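Aminoacyltransferase FemA (PDB 1LRZ) adds glycines 2 and 3 of the pentaglycine interpeptide bridge to Staphylococcus aureus peptidoglycan precursors, using glycyl-tRNA as donor. Local coordinates at residues A[18-23]-A[391-396]; A[106-111]-A[152-157]. One frame throughout, in Å; residues are numbered along the deposited sequence.

Contact 1 of 2, residues A[18-23]-A[391-396]; sequences MPYSHF and IEYVGD
Tyr20 reaches Ile391 and Tyr393 with the far end of its ring, and this one side chain carries the whole of its segment's share in the contact. Its backbone lies in the left-handed region (phi 54°), within a loop that otherwise runs extended from Met18 to His22. CB leaves the main chain toward the strand, and with CG turned anti to the carbonyl carbon (chi1 -78°) the ring extends far enough to touch it, although the nearest CA atoms, those of Tyr20 and Tyr393, remain 11.1 Å apart. Two touches result. The hydroxyl end meets Ile391 from the opposite direction, OH of Tyr20 standing 3.6 Å from CD1 of Ile391, the last carbon of an extended isoleucine branch (chi2 178°). Alongside, CE1 of Tyr20 lies 3.9 Å from CE2 of Tyr393 and approaches that ring in its plane, at the edge, so the two tyrosines meet without a face-to-face stack. The contact between the segments is thus wholly van der Waals, small at 99 Å² and largely buried. The polar end of Tyr20 is nevertheless satisfied, since its OH is hydrogen-bonded to Arg360, which probably helps to hold the phenol in place.

The loop of Tyr20 connects helix 8-16 to helix 27-35, and Ser21 and Met18 rest on Val77 of strand 67-78 in one sheet. Ile391 and Tyr393 belong to strand 389-393 of the other sheet, between strands 112-116 and 157-162; Tyr20 also touches Pro112, and so joins an interhelical loop to strands 112-116 and 389-393, the second and third from one end of that sheet.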
loop_
_atom_site.group_PDB
_atom_site.type_symbol
_atom_site.label_atom_id
_atom_site.label_comp_id
_atom_site.label_asym_id
_atom_site.label_seq_id
_atom_site.Cartn_x
_atom_site.Cartn_y
_atom_site.Cartn_z
ATOM N N MET A 18 -10.305 -13.236 7.681
ATOM C CA MET A 18 -10.685 -12.192 8.627
ATOM C C MET A 18 -10.361 -10.763 8.208
ATOM O O MET A 18 -9.376 -10.514 7.508
ATOM C CB MET A 18 -10.004 -12.467 9.986
ATOM C CG MET A 18 -10.531 -13.722 10.758
ATOM S SD MET A 18 -12.192 -13.462 11.414
ATOM C CE MET A 18 -11.855 -12.620 12.887
ATOM N N PRO A 19 -11.196 -9.805 8.632
ATOM C CA PRO A 19 -10.950 -8.396 8.302
ATOM C C PRO A 19 -9.816 -7.939 9.212
ATOM O O PRO A 19 -9.607 -8.511 10.284
ATOM C CB PRO A 19 -12.274 -7.714 8.656
ATOM C CG PRO A 19 -12.806 -8.577 9.767
ATOM C CD PRO A 19 -12.519 -9.975 9.251
ATOM N N TYR A 20 -9.084 -6.914 8.790
ATOM C CA TYR A 20 -7.973 -6.400 9.574
ATOM C C TYR A 20 -6.941 -7.465 9.954
ATOM O O TYR A 20 -6.524 -7.580 11.103
ATOM C CB TYR A 20 -8.490 -5.663 10.819
ATOM C CG TYR A 20 -8.999 -4.270 10.486
ATOM C CD1 TYR A 20 -8.109 -3.243 10.143
ATOM C CD2 TYR A 20 -10.365 -3.999 10.417
ATOM C CE1 TYR A 20 -8.566 -1.984 9.734
ATOM C CE2 TYR A 20 -10.832 -2.739 10.007
ATOM C CZ TYR A 20 -9.929 -1.746 9.668
ATOM O OH TYR A 20 -10.383 -0.518 9.245
ATOM N N SER A 21 -6.562 -8.269 8.976
ATOM C CA SER A 21 -5.513 -9.255 9.170
ATOM C C SER A 21 -4.408 -8.624 8.328
ATOM O O SER A 21 -4.499 -8.583 7.108
ATOM C CB SER A 21 -5.926 -10.620 8.611
ATOM O OG SER A 21 -6.522 -10.483 7.332
ATOM N N HIS A 22 -3.389 -8.098 8.993
ATOM C CA HIS A 22 -2.269 -7.412 8.328
ATOM C C HIS A 22 -1.436 -8.363 7.470
ATOM O O HIS A 22 -1.439 -9.575 7.711
ATOM C CB HIS A 22 -1.384 -6.763 9.397
ATOM C CG HIS A 22 -0.515 -5.656 8.889
ATOM N ND1 HIS A 22 0.854 -5.657 9.048
ATOM C CD2 HIS A 22 -0.827 -4.472 8.305
ATOM C CE1 HIS A 22 1.349 -4.518 8.593
ATOM N NE2 HIS A 22 0.351 -3.781 8.136
ATOM N N PHE A 23 -0.702 -7.819 6.495
ATOM C CA PHE A 23 0.106 -8.660 5.618
ATOM C C PHE A 23 1.227 -9.358 6.390
ATOM O O PHE A 23 1.833 -10.293 5.878
ATOM C CB PHE A 23 0.687 -7.866 4.425
ATOM C CG PHE A 23 1.587 -6.715 4.815
ATOM C CD1 PHE A 23 1.088 -5.413 4.888
ATOM C CD2 PHE A 23 2.931 -6.933 5.096
ATOM C CE1 PHE A 23 1.916 -4.343 5.234
ATOM C CE2 PHE A 23 3.773 -5.866 5.446
ATOM C CZ PHE A 23 3.262 -4.571 5.514
ATOM N N ILE A 391 -7.479 6.519 8.632
ATOM C CA ILE A 391 -7.843 5.633 9.726
ATOM C C ILE A 391 -6.707 5.705 10.743
ATOM O O ILE A 391 -5.542 5.490 10.400
ATOM C CB ILE A 391 -8.036 4.162 9.284
ATOM C CG1 ILE A 391 -9.186 4.076 8.271
ATOM C CG2 ILE A 391 -8.353 3.275 10.533
ATOM C CD1 ILE A 391 -9.428 2.660 7.727
ATOM N N GLU A 392 -7.048 6.066 11.976
ATOM C CA GLU A 392 -6.065 6.137 13.053
ATOM C C GLU A 392 -6.262 4.891 13.898
ATOM O O GLU A 392 -7.392 4.601 14.320
ATOM C CB GLU A 392 -6.286 7.382 13.919
ATOM C CG GLU A 392 -5.354 7.438 15.144
ATOM C CD GLU A 392 -5.597 8.668 16.013
ATOM O OE1 GLU A 392 -4.905 8.823 17.055
ATOM O OE2 GLU A 392 -6.477 9.486 15.655
ATOM N N TYR A 393 -5.178 4.158 14.145
ATOM C CA TYR A 393 -5.254 2.935 14.929
ATOM C C TYR A 393 -4.949 3.174 16.411
ATOM O O TYR A 393 -4.418 4.218 16.784
ATOM C CB TYR A 393 -4.311 1.880 14.342
ATOM C CG TYR A 393 -4.620 1.573 12.894
ATOM C CD1 TYR A 393 -3.887 2.169 11.868
ATOM C CD2 TYR A 393 -5.699 0.755 12.547
ATOM C CE1 TYR A 393 -4.208 1.972 10.533
ATOM C CE2 TYR A 393 -6.041 0.549 11.205
ATOM C CZ TYR A 393 -5.288 1.161 10.200
ATOM O OH TYR A 393 -5.589 0.957 8.872
ATOM N N VAL A 394 -5.291 2.206 17.257
ATOM C CA VAL A 394 -5.079 2.353 18.693
ATOM C C VAL A 394 -3.630 2.569 19.106
ATOM O O VAL A 394 -3.367 3.267 20.084
ATOM C CB VAL A 394 -5.644 1.146 19.474
ATOM C CG1 VAL A 394 -7.176 1.143 19.364
ATOM C CG2 VAL A 394 -5.072 -0.156 18.928
ATOM N N GLY A 395 -2.690 1.986 18.370
ATOM C CA GLY A 395 -1.291 2.171 18.720
ATOM C C GLY A 395 -0.618 0.973 19.373
ATOM O O GLY A 395 -1.028 -0.181 19.180
ATOM N N ASP A 396 0.406 1.262 20.171
ATOM C CA ASP A 396 1.219 0.243 20.833
ATOM C C ASP A 396 1.018 0.072 22.329
ATOM O O ASP A 396 0.826 1.042 23.057
ATOM C CB ASP A 396 2.689 0.545 20.585
ATOM C CG ASP A 396 3.010 0.649 19.118
ATOM O OD1 ASP A 396 2.596 1.652 18.487
ATOM O OD2 ASP A 396 3.666 -0.280 18.601
#

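Contact 2 of 2, residues A[106-111]-A[152-157]; sequences HIDPYL and VLQIRY
Asp108 holds its carboxylate between the backbone N and the carbonyl carbon (chi1 57°), which brings it to the side of Gln154, while His106 has CG anti to the backbone N (chi1 174°) and meets Leu153. These two pairs make the contact. On the histidine side, the methyl CD2 of Leu153 sits 3.8 Å from CE1 of His106 and nearly as close to NE2, the two side chains running at a slant to each other. On the aspartate side, OD1 of Asp108 comes within 3.3 Å of CG of Gln154, touching an aliphatic carbon and not the amide. The glutamine chain is bent at chi2, which carries the amide aside, its plane turned 71° from the carboxylate.

No direct hydrogen bond joins the segments; a water does the work. It donates to OD1 of Asp108 at 2.7 Å and accepts from the backbone N of Gln154 at 2.9 Å, so a main-chain N-H of the loop is tied to the carboxylate at one remove.

The polar ends have further partners. OD1 of Asp108 is also hydrogen-bonded to the hydroxyl of Tyr71, and OD2 to the backbone N of Arg74, while Asp396 packs a second acidic side chain against it. ND1 of His106 pairs with the hydroxyl of Tyr69 and NE2 with Asp396, so both ring nitrogens are engaged and the ring's rotation is fixed.

Such chemistry illustrates a carboxylate gripped on both oxygens. Tyr71 and Arg74 of strand 67-78 hold it from a third element, while the water links the turn just after strand 102-107 to the loop before strand 157-162. The polar link between the two segments is therefore indirect, and depends on that water being in place.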
loop_
_atom_site.group_PDB
_atom_site.type_symbol
_atom_site.label_atom_id
_atom_site.label_comp_id
_atom_site.label_asym_id
_atom_site.label_seq_id
_atom_site.Cartn_x
_atom_site.Cartn_y
_atom_site.Cartn_z
ATOM N N HIS A 106 5.226 -6.756 23.492
ATOM C CA HIS A 106 4.844 -5.575 22.732
ATOM C C HIS A 106 3.765 -5.918 21.689
ATOM O O HIS A 106 3.987 -6.761 20.816
ATOM C CB HIS A 106 6.107 -5.028 22.044
ATOM C CG HIS A 106 5.862 -3.885 21.111
ATOM N ND1 HIS A 106 6.806 -3.469 20.193
ATOM C CD2 HIS A 106 4.789 -3.078 20.941
ATOM C CE1 HIS A 106 6.320 -2.455 19.497
ATOM N NE2 HIS A 106 5.098 -2.199 19.933
ATOM N N ILE A 107 2.597 -5.287 21.796
ATOM C CA ILE A 107 1.520 -5.524 20.832
ATOM C C ILE A 107 1.121 -4.227 20.108
ATOM O O ILE A 107 1.136 -3.139 20.693
ATOM C CB ILE A 107 0.253 -6.110 21.499
ATOM C CG1 ILE A 107 -0.297 -5.118 22.527
ATOM C CG2 ILE A 107 0.583 -7.459 22.173
ATOM C CD1 ILE A 107 -1.701 -5.448 23.024
ATOM N N ASP A 108 0.779 -4.353 18.828
ATOM C CA ASP A 108 0.347 -3.215 18.022
ATOM C C ASP A 108 -0.768 -3.709 17.092
ATOM O O ASP A 108 -0.604 -3.811 15.875
ATOM C CB ASP A 108 1.540 -2.599 17.246
ATOM C CG ASP A 108 2.269 -3.592 16.344
ATOM O OD1 ASP A 108 3.125 -3.140 15.560
ATOM O OD2 ASP A 108 2.011 -4.807 16.401
ATOM N N PRO A 109 -1.934 -4.035 17.681
ATOM C CA PRO A 109 -3.099 -4.534 16.947
ATOM C C PRO A 109 -3.578 -3.624 15.827
ATOM O O PRO A 109 -3.600 -2.396 15.957
ATOM C CB PRO A 109 -4.150 -4.732 18.045
ATOM C CG PRO A 109 -3.802 -3.690 19.028
ATOM C CD PRO A 109 -2.287 -3.738 19.081
ATOM N N TYR A 110 -3.940 -4.262 14.722
ATOM C CA TYR A 110 -4.444 -3.602 13.518
ATOM C C TYR A 110 -5.916 -3.356 13.852
ATOM O O TYR A 110 -6.812 -4.003 13.310
ATOM C CB TYR A 110 -4.304 -4.575 12.341
ATOM C CG TYR A 110 -4.375 -3.948 10.959
ATOM C CD1 TYR A 110 -4.511 -4.754 9.828
ATOM C CD2 TYR A 110 -4.283 -2.564 10.778
ATOM C CE1 TYR A 110 -4.546 -4.215 8.549
ATOM C CE2 TYR A 110 -4.327 -2.003 9.486
ATOM C CZ TYR A 110 -4.452 -2.840 8.380
ATOM O OH TYR A 110 -4.459 -2.327 7.108
ATOM N N LEU A 111 -6.138 -2.416 14.767
ATOM C CA LEU A 111 -7.467 -2.091 15.280
ATOM C C LEU A 111 -7.760 -0.597 15.181
ATOM O O LEU A 111 -7.101 0.204 15.837
ATOM C CB LEU A 111 -7.528 -2.517 16.760
ATOM C CG LEU A 111 -8.820 -2.290 17.548
ATOM C CD1 LEU A 111 -9.930 -3.098 16.906
ATOM C CD2 LEU A 111 -8.627 -2.713 19.013
ATOM N N VAL A 152 11.054 2.638 15.503
ATOM C CA VAL A 152 10.585 1.314 15.901
ATOM C C VAL A 152 9.091 1.073 15.708
ATOM O O VAL A 152 8.690 0.120 15.036
ATOM C CB VAL A 152 10.906 1.042 17.387
ATOM C CG1 VAL A 152 10.490 -0.372 17.759
ATOM C CG2 VAL A 152 12.385 1.256 17.641
ATOM N N LEU A 153 8.272 1.937 16.295
ATOM C CA LEU A 153 6.829 1.779 16.213
ATOM C C LEU A 153 6.244 1.947 14.815
ATOM O O LEU A 153 6.642 2.837 14.057
ATOM C CB LEU A 153 6.156 2.755 17.183
ATOM C CG LEU A 153 6.734 2.745 18.601
ATOM C CD1 LEU A 153 5.958 3.701 19.491
ATOM C CD2 LEU A 153 6.665 1.337 19.171
ATOM N N GLN A 154 5.296 1.077 14.476
ATOM C CA GLN A 154 4.619 1.154 13.185
ATOM C C GLN A 154 3.823 2.469 13.147
ATOM O O GLN A 154 3.351 2.950 14.182
ATOM C CB GLN A 154 3.651 -0.032 13.012
ATOM C CG GLN A 154 4.294 -1.409 12.988
ATOM C CD GLN A 154 5.429 -1.499 11.978
ATOM O OE1 GLN A 154 5.286 -1.083 10.828
ATOM N NE2 GLN A 154 6.560 -2.053 12.403
ATOM N N ILE A 155 3.684 3.052 11.958
ATOM C CA ILE A 155 2.933 4.293 11.799
ATOM C C ILE A 155 1.472 4.013 12.166
ATOM O O ILE A 155 0.883 3.031 11.698
ATOM C CB ILE A 155 3.030 4.820 10.337
ATOM C CG1 ILE A 155 2.195 6.091 10.178
ATOM C CG2 ILE A 155 2.558 3.765 9.365
ATOM C CD1 ILE A 155 2.616 7.210 11.132
ATOM N N ARG A 156 0.901 4.874 13.008
ATOM C CA ARG A 156 -0.474 4.727 13.486
ATOM C C ARG A 156 -1.575 5.246 12.562
ATOM O O ARG A 156 -2.756 5.092 12.879
ATOM C CB ARG A 156 -0.664 5.408 14.856
ATOM C CG ARG A 156 -0.190 4.644 16.081
ATOM C CD ARG A 156 -0.819 5.217 17.377
ATOM N NE ARG A 156 -0.827 6.679 17.385
ATOM C CZ ARG A 156 -1.929 7.422 17.410
ATOM N NH1 ARG A 156 -3.129 6.847 17.444
ATOM N NH2 ARG A 156 -1.832 8.744 17.376
ATOM N N TYR A 157 -1.211 5.850 11.436
ATOM C CA TYR A 157 -2.216 6.389 10.521
ATOM C C TYR A 157 -2.086 5.870 9.094
ATOM O O TYR A 157 -0.985 5.829 8.543
ATOM C CB TYR A 157 -2.144 7.918 10.466
ATOM C CG TYR A 157 -2.299 8.630 11.792
ATOM C CD1 TYR A 157 -1.244 8.686 12.713
ATOM C CD2 TYR A 157 -3.490 9.278 12.114
ATOM C CE1 TYR A 157 -1.379 9.380 13.931
ATOM C CE2 TYR A 157 -3.634 9.970 13.319
ATOM C CZ TYR A 157 -2.577 10.017 14.218
ATOM O OH TYR A 157 -2.719 10.723 15.392
HETATM O O HOH W 1 4.443 -0.967 16.339
#

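From the N terminus the chain passes first through 18-23, the loop between helices 8-16 and 27-35, and then strand 102-107 leads into 106-111. Contact 2 closes a short loop, returning at 152-157 after 40 intervening residues. Contact 1 closes only when the chain arrives at 391-396, 367 residues beyond its first segment, so the whole of contact 2 falls within its span. The contact centres lie about 8 Å apart, and they join directly: Glu392 forms a salt bridge with Arg156, and Asp396 probably hydrogen-bonds to His106. Segment 391-396 thereby links both contacts, running from strand 389-393 of the nine-stranded sheet toward strand 397-400 of the seven-stranded one.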